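Local coordinates for lipoprotein (Mycoplasma mycoides subsp. capri, PDB 7ADK) that is probably a membrane-anchored peptidase of the chymotrypsin-like PA clan, from a mycoplasma family thought to cleave host immunoglobulins, at residues N695-F706 against G744-Y752. Residues are numbered along the deposited sequence; the frame is centred on the assembly and turned at random.
Sequences NFFSYQIGYRSF and GLEILPRFY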
ATOM      1  N   ASN B 695      -2.576  -3.095 -23.167  1.00 65.95           N
ATOM      2  CA  ASN B 695      -1.201  -3.264 -23.631  1.00 65.95           C
ATOM      3  C   ASN B 695      -1.092  -4.537 -24.481  1.00 65.95           C
ATOM      4  O   ASN B 695      -2.107  -5.102 -24.886  1.00 65.95           O
ATOM      5  CB  ASN B 695      -0.229  -3.148 -22.437  1.00 65.95           C
ATOM      6  CG  ASN B 695      -0.209  -1.775 -21.786  1.00 65.95           C
ATOM      7  OD1 ASN B 695      -0.198  -1.646 -20.579  1.00 65.95           O
ATOM      8  ND2 ASN B 695      -0.214  -0.682 -22.517  1.00 65.95           N
ATOM      9  N   PHE B 696       0.125  -4.939 -24.829  1.00 65.72           N
ATOM     10  CA  PHE B 696       0.382  -5.818 -25.967  1.00 65.72           C
ATOM     11  C   PHE B 696       1.268  -7.008 -25.585  1.00 65.72           C
ATOM     12  O   PHE B 696       1.398  -7.370 -24.416  1.00 65.72           O
ATOM     13  CB  PHE B 696       0.981  -4.957 -27.093  1.00 65.72           C
ATOM     14  CG  PHE B 696       0.208  -3.692 -27.404  1.00 65.72           C
ATOM     15  CD1 PHE B 696      -0.919  -3.753 -28.240  1.00 65.72           C
ATOM     16  CD2 PHE B 696       0.591  -2.461 -26.834  1.00 65.72           C
ATOM     17  CE1 PHE B 696      -1.666  -2.595 -28.492  1.00 65.72           C
ATOM     18  CE2 PHE B 696      -0.154  -1.302 -27.092  1.00 65.72           C
ATOM     19  CZ  PHE B 696      -1.290  -1.374 -27.915  1.00 65.72           C
ATOM     20  N   PHE B 697       1.882  -7.632 -26.583  1.00 63.08           N
ATOM     21  CA  PHE B 697       2.877  -8.684 -26.427  1.00 63.08           C
ATOM     22  C   PHE B 697       4.275  -8.180 -26.014  1.00 63.08           C
ATOM     23  O   PHE B 697       4.697  -7.077 -26.342  1.00 63.08           O
ATOM     24  CB  PHE B 697       2.935  -9.472 -27.731  1.00 63.08           C
ATOM     25  CG  PHE B 697       1.622 -10.042 -28.232  1.00 63.08           C
ATOM     26  CD1 PHE B 697       0.854 -10.882 -27.407  1.00 63.08           C
ATOM     27  CD2 PHE B 697       1.191  -9.768 -29.541  1.00 63.08           C
ATOM     28  CE1 PHE B 697      -0.345 -11.429 -27.883  1.00 63.08           C
ATOM     29  CE2 PHE B 697       0.025 -10.367 -30.031  1.00 63.08           C
ATOM     30  CZ  PHE B 697      -0.744 -11.185 -29.196  1.00 63.08           C
ATOM     31  N   SER B 698       4.998  -9.007 -25.271  1.00 68.13           N
ATOM     32  CA  SER B 698       6.328  -8.751 -24.728  1.00 68.13           C
ATOM     33  C   SER B 698       7.452  -9.058 -25.725  1.00 68.13           C
ATOM     34  O   SER B 698       7.463 -10.104 -26.368  1.00 68.13           O
ATOM     35  CB  SER B 698       6.490  -9.629 -23.497  1.00 68.13           C
ATOM     36  OG  SER B 698       7.676  -9.344 -22.820  1.00 68.13           O
ATOM     37  N   TYR B 699       8.458  -8.192 -25.819  1.00 72.00           N
ATOM     38  CA  TYR B 699       9.683  -8.403 -26.603  1.00 72.00           C
ATOM     39  C   TYR B 699      10.742  -9.171 -25.772  1.00 72.00           C
ATOM     40  O   TYR B 699      11.936  -8.910 -25.860  1.00 72.00           O
ATOM     41  CB  TYR B 699      10.189  -7.061 -27.186  1.00 72.00           C
ATOM     42  CG  TYR B 699       9.401  -6.429 -28.332  1.00 72.00           C
ATOM     43  CD1 TYR B 699       8.036  -6.100 -28.193  1.00 72.00           C
ATOM     44  CD2 TYR B 699      10.055  -6.105 -29.539  1.00 72.00           C
ATOM     45  CE1 TYR B 699       7.335  -5.482 -29.244  1.00 72.00           C
ATOM     46  CE2 TYR B 699       9.365  -5.465 -30.586  1.00 72.00           C
ATOM     47  CZ  TYR B 699       7.998  -5.155 -30.440  1.00 72.00           C
ATOM     48  OH  TYR B 699       7.344  -4.497 -31.427  1.00 72.00           O
ATOM     49  N   GLN B 700      10.335 -10.118 -24.929  1.00 71.66           N
ATOM     50  CA  GLN B 700      11.230 -11.075 -24.267  1.00 71.66           C
ATOM     51  C   GLN B 700      11.733 -12.145 -25.259  1.00 71.66           C
ATOM     52  O   GLN B 700      10.930 -12.755 -25.964  1.00 71.66           O
ATOM     53  CB  GLN B 700      10.502 -11.714 -23.071  1.00 71.66           C
ATOM     54  CG  GLN B 700      11.395 -11.905 -21.843  1.00 71.66           C
ATOM     55  CD  GLN B 700      12.378 -13.047 -21.952  1.00 71.66           C
ATOM     56  OE1 GLN B 700      12.032 -14.184 -22.192  1.00 71.66           O
ATOM     57  NE2 GLN B 700      13.645 -12.806 -21.761  1.00 71.66           N
ATOM     58  N   ILE B 701      13.050 -12.383 -25.336  1.00 67.33           N
ATOM     59  CA  ILE B 701      13.623 -13.365 -26.271  1.00 67.33           C
ATOM     60  C   ILE B 701      13.504 -14.799 -25.742  1.00 67.33           C
ATOM     61  O   ILE B 701      13.216 -15.720 -26.499  1.00 67.33           O
ATOM     62  CB  ILE B 701      15.093 -13.007 -26.580  1.00 67.33           C
ATOM     63  CG1 ILE B 701      15.249 -11.640 -27.270  1.00 67.33           C
ATOM     64  CG2 ILE B 701      15.816 -14.099 -27.380  1.00 67.33           C
ATOM     65  CD1 ILE B 701      14.747 -11.560 -28.698  1.00 67.33           C
ATOM     66  N   GLY B 702      13.711 -15.009 -24.444  1.00 67.62           N
ATOM     67  CA  GLY B 702      13.846 -16.334 -23.847  1.00 67.62           C
ATOM     68  C   GLY B 702      12.626 -17.222 -24.009  1.00 67.62           C
ATOM     69  O   GLY B 702      12.752 -18.375 -24.406  1.00 67.62           O
ATOM     70  N   TYR B 703      11.439 -16.709 -23.700  1.00 65.78           N
ATOM     71  CA  TYR B 703      10.187 -17.457 -23.825  1.00 65.78           C
ATOM     72  C   TYR B 703       9.629 -17.549 -25.256  1.00 65.78           C
ATOM     73  O   TYR B 703       8.809 -18.427 -25.522  1.00 65.78           O
ATOM     74  CB  TYR B 703       9.150 -16.834 -22.889  1.00 65.78           C
ATOM     75  CG  TYR B 703       9.374 -17.053 -21.408  1.00 65.78           C
ATOM     76  CD1 TYR B 703       9.526 -18.360 -20.923  1.00 65.78           C
ATOM     77  CD2 TYR B 703       9.354 -15.979 -20.507  1.00 65.78           C
ATOM     78  CE1 TYR B 703       9.687 -18.599 -19.550  1.00 65.78           C
ATOM     79  CE2 TYR B 703       9.508 -16.213 -19.129  1.00 65.78           C
ATOM     80  CZ  TYR B 703       9.688 -17.522 -18.646  1.00 65.78           C
ATOM     81  OH  TYR B 703       9.883 -17.748 -17.324  1.00 65.78           O
ATOM     82  N   ARG B 704      10.017 -16.665 -26.180  1.00 67.29           N
ATOM     83  CA  ARG B 704       9.476 -16.640 -27.546  1.00 67.29           C
ATOM     84  C   ARG B 704       9.900 -17.856 -28.369  1.00 67.29           C
ATOM     85  O   ARG B 704      11.084 -18.143 -28.507  1.00 67.29           O
ATOM     86  CB  ARG B 704       9.903 -15.339 -28.236  1.00 67.29           C
ATOM     87  CG  ARG B 704       9.103 -15.029 -29.508  1.00 67.29           C
ATOM     88  CD  ARG B 704       9.814 -14.000 -30.385  1.00 67.29           C
ATOM     89  NE  ARG B 704      10.223 -12.808 -29.632  1.00 67.29           N
ATOM     90  CZ  ARG B 704      10.729 -11.699 -30.126  1.00 67.29           C
ATOM     91  NH1 ARG B 704      10.819 -11.463 -31.393  1.00 67.29           N
ATOM     92  NH2 ARG B 704      11.140 -10.763 -29.331  1.00 67.29           N
ATOM     93  N   SER B 705       8.941 -18.495 -29.032  1.00 67.81           N
ATOM     94  CA  SER B 705       9.186 -19.534 -30.044  1.00 67.81           C
ATOM     95  C   SER B 705       9.112 -18.973 -31.462  1.00 67.81           C
ATOM     96  O   SER B 705      10.007 -19.236 -32.264  1.00 67.81           O
ATOM     97  CB  SER B 705       8.217 -20.711 -29.882  1.00 67.81           C
ATOM     98  OG  SER B 705       8.415 -21.748 -30.818  1.00 67.81           O
ATOM     99  N   PHE B 706       8.050 -18.237 -31.803  1.00 69.99           N
ATOM    100  CA  PHE B 706       7.820 -17.759 -33.164  1.00 69.99           C
ATOM    101  C   PHE B 706       8.502 -16.411 -33.363  1.00 69.99           C
ATOM    102  O   PHE B 706       8.063 -15.374 -32.879  1.00 69.99           O
ATOM    103  CB  PHE B 706       6.323 -17.709 -33.444  1.00 69.99           C
ATOM    104  CG  PHE B 706       5.668 -19.067 -33.340  1.00 69.99           C
ATOM    105  CD1 PHE B 706       5.913 -20.054 -34.312  1.00 69.99           C
ATOM    106  CD2 PHE B 706       4.874 -19.372 -32.223  1.00 69.99           C
ATOM    107  CE1 PHE B 706       5.357 -21.329 -34.155  1.00 69.99           C
ATOM    108  CE2 PHE B 706       4.293 -20.637 -32.087  1.00 69.99           C
ATOM    109  CZ  PHE B 706       4.538 -21.621 -33.055  1.00 69.99           C
ATOM    110  N   GLY B 744       0.829 -26.497 -25.599  1.00 63.40           N
ATOM    111  CA  GLY B 744      -0.146 -25.660 -26.300  1.00 63.40           C
ATOM    112  C   GLY B 744       0.415 -24.334 -26.807  1.00 63.40           C
ATOM    113  O   GLY B 744       1.589 -24.023 -26.607  1.00 63.40           O
ATOM    114  N   LEU B 745      -0.424 -23.556 -27.491  1.00 59.03           N
ATOM    115  CA  LEU B 745      -0.100 -22.189 -27.894  1.00 59.03           C
ATOM    116  C   LEU B 745      -0.145 -21.284 -26.662  1.00 59.03           C
ATOM    117  O   LEU B 745      -1.106 -21.346 -25.895  1.00 59.03           O
ATOM    118  CB  LEU B 745      -1.082 -21.737 -28.988  1.00 59.03           C
ATOM    119  CG  LEU B 745      -0.942 -20.269 -29.435  1.00 59.03           C
ATOM    120  CD1 LEU B 745       0.393 -19.995 -30.097  1.00 59.03           C
ATOM    121  CD2 LEU B 745      -2.033 -19.928 -30.436  1.00 59.03           C
ATOM    122  N   GLU B 746       0.852 -20.432 -26.471  1.00 60.38           N
ATOM    123  CA  GLU B 746       0.924 -19.532 -25.326  1.00 60.38           C
ATOM    124  C   GLU B 746       1.422 -18.129 -25.682  1.00 60.38           C
ATOM    125  O   GLU B 746       2.058 -17.904 -26.708  1.00 60.38           O
ATOM    126  CB  GLU B 746       1.740 -20.146 -24.178  1.00 60.38           C
ATOM    127  CG  GLU B 746       1.112 -21.423 -23.617  1.00 60.38           C
ATOM    128  CD  GLU B 746       1.628 -21.869 -22.247  1.00 60.38           C
ATOM    129  OE1 GLU B 746       2.564 -21.273 -21.689  1.00 60.38           O
ATOM    130  OE2 GLU B 746       1.115 -22.878 -21.725  1.00 60.38           O
ATOM    131  N   ILE B 747       1.075 -17.184 -24.814  1.00 59.16           N
ATOM    132  CA  ILE B 747       1.194 -15.737 -24.984  1.00 59.16           C
ATOM    133  C   ILE B 747       2.067 -15.145 -23.876  1.00 59.16           C
ATOM    134  O   ILE B 747       1.993 -15.603 -22.740  1.00 59.16           O
ATOM    135  CB  ILE B 747      -0.221 -15.131 -24.957  1.00 59.16           C
ATOM    136  CG1 ILE B 747      -1.168 -15.713 -26.027  1.00 59.16           C
ATOM    137  CG2 ILE B 747      -0.199 -13.612 -25.038  1.00 59.16           C
ATOM    138  CD1 ILE B 747      -0.726 -15.544 -27.468  1.00 59.16           C
ATOM    139  N   LEU B 748       2.877 -14.136 -24.196  1.00 63.42           N
ATOM    140  CA  LEU B 748       3.668 -13.357 -23.241  1.00 63.42           C
ATOM    141  C   LEU B 748       3.119 -11.913 -23.124  1.00 63.42           C
ATOM    142  O   LEU B 748       3.486 -11.052 -23.923  1.00 63.42           O
ATOM    143  CB  LEU B 748       5.168 -13.360 -23.603  1.00 63.42           C
ATOM    144  CG  LEU B 748       5.955 -14.678 -23.501  1.00 63.42           C
ATOM    145  CD1 LEU B 748       5.825 -15.297 -22.120  1.00 63.42           C
ATOM    146  CD2 LEU B 748       5.615 -15.735 -24.543  1.00 63.42           C
ATOM    147  N   PRO B 749       2.242 -11.632 -22.151  1.00 63.81           N
ATOM    148  CA  PRO B 749       1.804 -10.286 -21.799  1.00 63.81           C
ATOM    149  C   PRO B 749       2.930  -9.319 -21.410  1.00 63.81           C
ATOM    150  O   PRO B 749       3.843  -9.681 -20.664  1.00 63.81           O
ATOM    151  CB  PRO B 749       0.853 -10.510 -20.623  1.00 63.81           C
ATOM    152  CG  PRO B 749       1.189 -11.880 -20.071  1.00 63.81           C
ATOM    153  CD  PRO B 749       1.506 -12.605 -21.355  1.00 63.81           C
ATOM    154  N   ARG B 750       2.844  -8.068 -21.887  1.00 65.25           N
ATOM    155  CA  ARG B 750       3.898  -7.037 -21.774  1.00 65.25           C
ATOM    156  C   ARG B 750       4.288  -6.628 -20.348  1.00 65.25           C
ATOM    157  O   ARG B 750       5.457  -6.749 -19.995  1.00 65.25           O
ATOM    158  CB  ARG B 750       3.500  -5.811 -22.608  1.00 65.25           C
ATOM    159  CG  ARG B 750       4.525  -4.677 -22.603  1.00 65.25           C
ATOM    160  CD  ARG B 750       4.001  -3.484 -23.393  1.00 65.25           C
ATOM    161  NE  ARG B 750       4.982  -2.403 -23.443  1.00 65.25           N
ATOM    162  CZ  ARG B 750       4.773  -1.142 -23.746  1.00 65.25           C
ATOM    163  NH1 ARG B 750       3.625  -0.688 -24.139  1.00 65.25           N
ATOM    164  NH2 ARG B 750       5.739  -0.296 -23.653  1.00 65.25           N
ATOM    165  N   PHE B 751       3.347  -6.089 -19.572  1.00 61.95           N
ATOM    166  CA  PHE B 751       3.596  -5.478 -18.262  1.00 61.95           C
ATOM    167  C   PHE B 751       2.961  -6.318 -17.150  1.00 61.95           C
ATOM    168  O   PHE B 751       2.067  -5.845 -16.460  1.00 61.95           O
ATOM    169  CB  PHE B 751       3.068  -4.024 -18.246  1.00 61.95           C
ATOM    170  CG  PHE B 751       3.811  -2.946 -19.026  1.00 61.95           C
ATOM    171  CD1 PHE B 751       5.217  -2.943 -19.132  1.00 61.95           C
ATOM    172  CD2 PHE B 751       3.083  -1.851 -19.525  1.00 61.95           C
ATOM    173  CE1 PHE B 751       5.880  -1.859 -19.727  1.00 61.95           C
ATOM    174  CE2 PHE B 751       3.747  -0.774 -20.130  1.00 61.95           C
ATOM    175  CZ  PHE B 751       5.148  -0.768 -20.214  1.00 61.95           C
ATOM    176  N   TYR B 752       3.355  -7.581 -16.960  1.00 56.86           N
ATOM    177  CA  TYR B 752       2.583  -8.478 -16.085  1.00 56.86           C
ATOM    178  C   TYR B 752       3.384  -9.601 -15.428  1.00 56.86           C
ATOM    179  O   TYR B 752       3.344 -10.761 -15.837  1.00 56.86           O
ATOM    180  CB  TYR B 752       1.395  -9.017 -16.874  1.00 56.86           C
ATOM    181  CG  TYR B 752       0.183  -9.440 -16.061  1.00 56.86           C
ATOM    182  CD1 TYR B 752      -0.484  -8.525 -15.228  1.00 56.86           C
ATOM    183  CD2 TYR B 752      -0.304 -10.747 -16.163  1.00 56.86           C
ATOM    184  CE1 TYR B 752      -1.598  -8.931 -14.468  1.00 56.86           C
ATOM    185  CE2 TYR B 752      -1.409 -11.160 -15.408  1.00 56.86           C
ATOM    186  CZ  TYR B 752      -2.053 -10.257 -14.551  1.00 56.86           C
ATOM    187  OH  TYR B 752      -3.081 -10.705 -13.797  1.00 56.86           O
TER
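Phe-697 and Pro-749 form a single beta bridge with the antiparallel bonding pattern, by which the long connection between helix 688-691 and strand 712-714 meets the chain just beyond strand 737-747 of the peptidase-family region. They are a non-hydrogen-bonded pair, a place that suits a proline, since the flanking residues supply both bonds. Ser-698 N donates to Leu-748 O at 2.9 Å, while Arg-750 N donates to Phe-696 O at 3.0 Å.

Side chains extend the join on both sides of the bridge. Toward the strand, Ile-747 sets its CG2 branch against the ring edge of Phe-697, 3.6 Å from CE1. With CG turned beside its backbone N (chi1 -67°), Leu-748 brings CD1 to 3.7 Å from Tyr-703 CB, the two side chains crossing at about a right angle. Tyr-703 is held in its turn by its N, which donates to Gln-700 OE1 at 3.0 Å.

At the far end Arg-750 runs out fully extended, which carries its NH1 to the edge of the Phe-696 ring, 4.4 Å from CD2. The carbonyl oxygen of Lys-255 receives Arg-750 NE, and the guanidinium lies over one face of the Phe-751 ring, offset toward the rim. Asn-695 meets the Phe-751 ring at its edge, OD1 being 3.5 Å from Phe-751 CD2, with amide and ring nearly perpendicular (87°).

This buried seam lies between sheet and helix: Leu-748 packs on Thr-713 of strand 712-714 and Leu-785 of strand 783-792, whereas Tyr-699 and Ile-701 lean on helix 176-192.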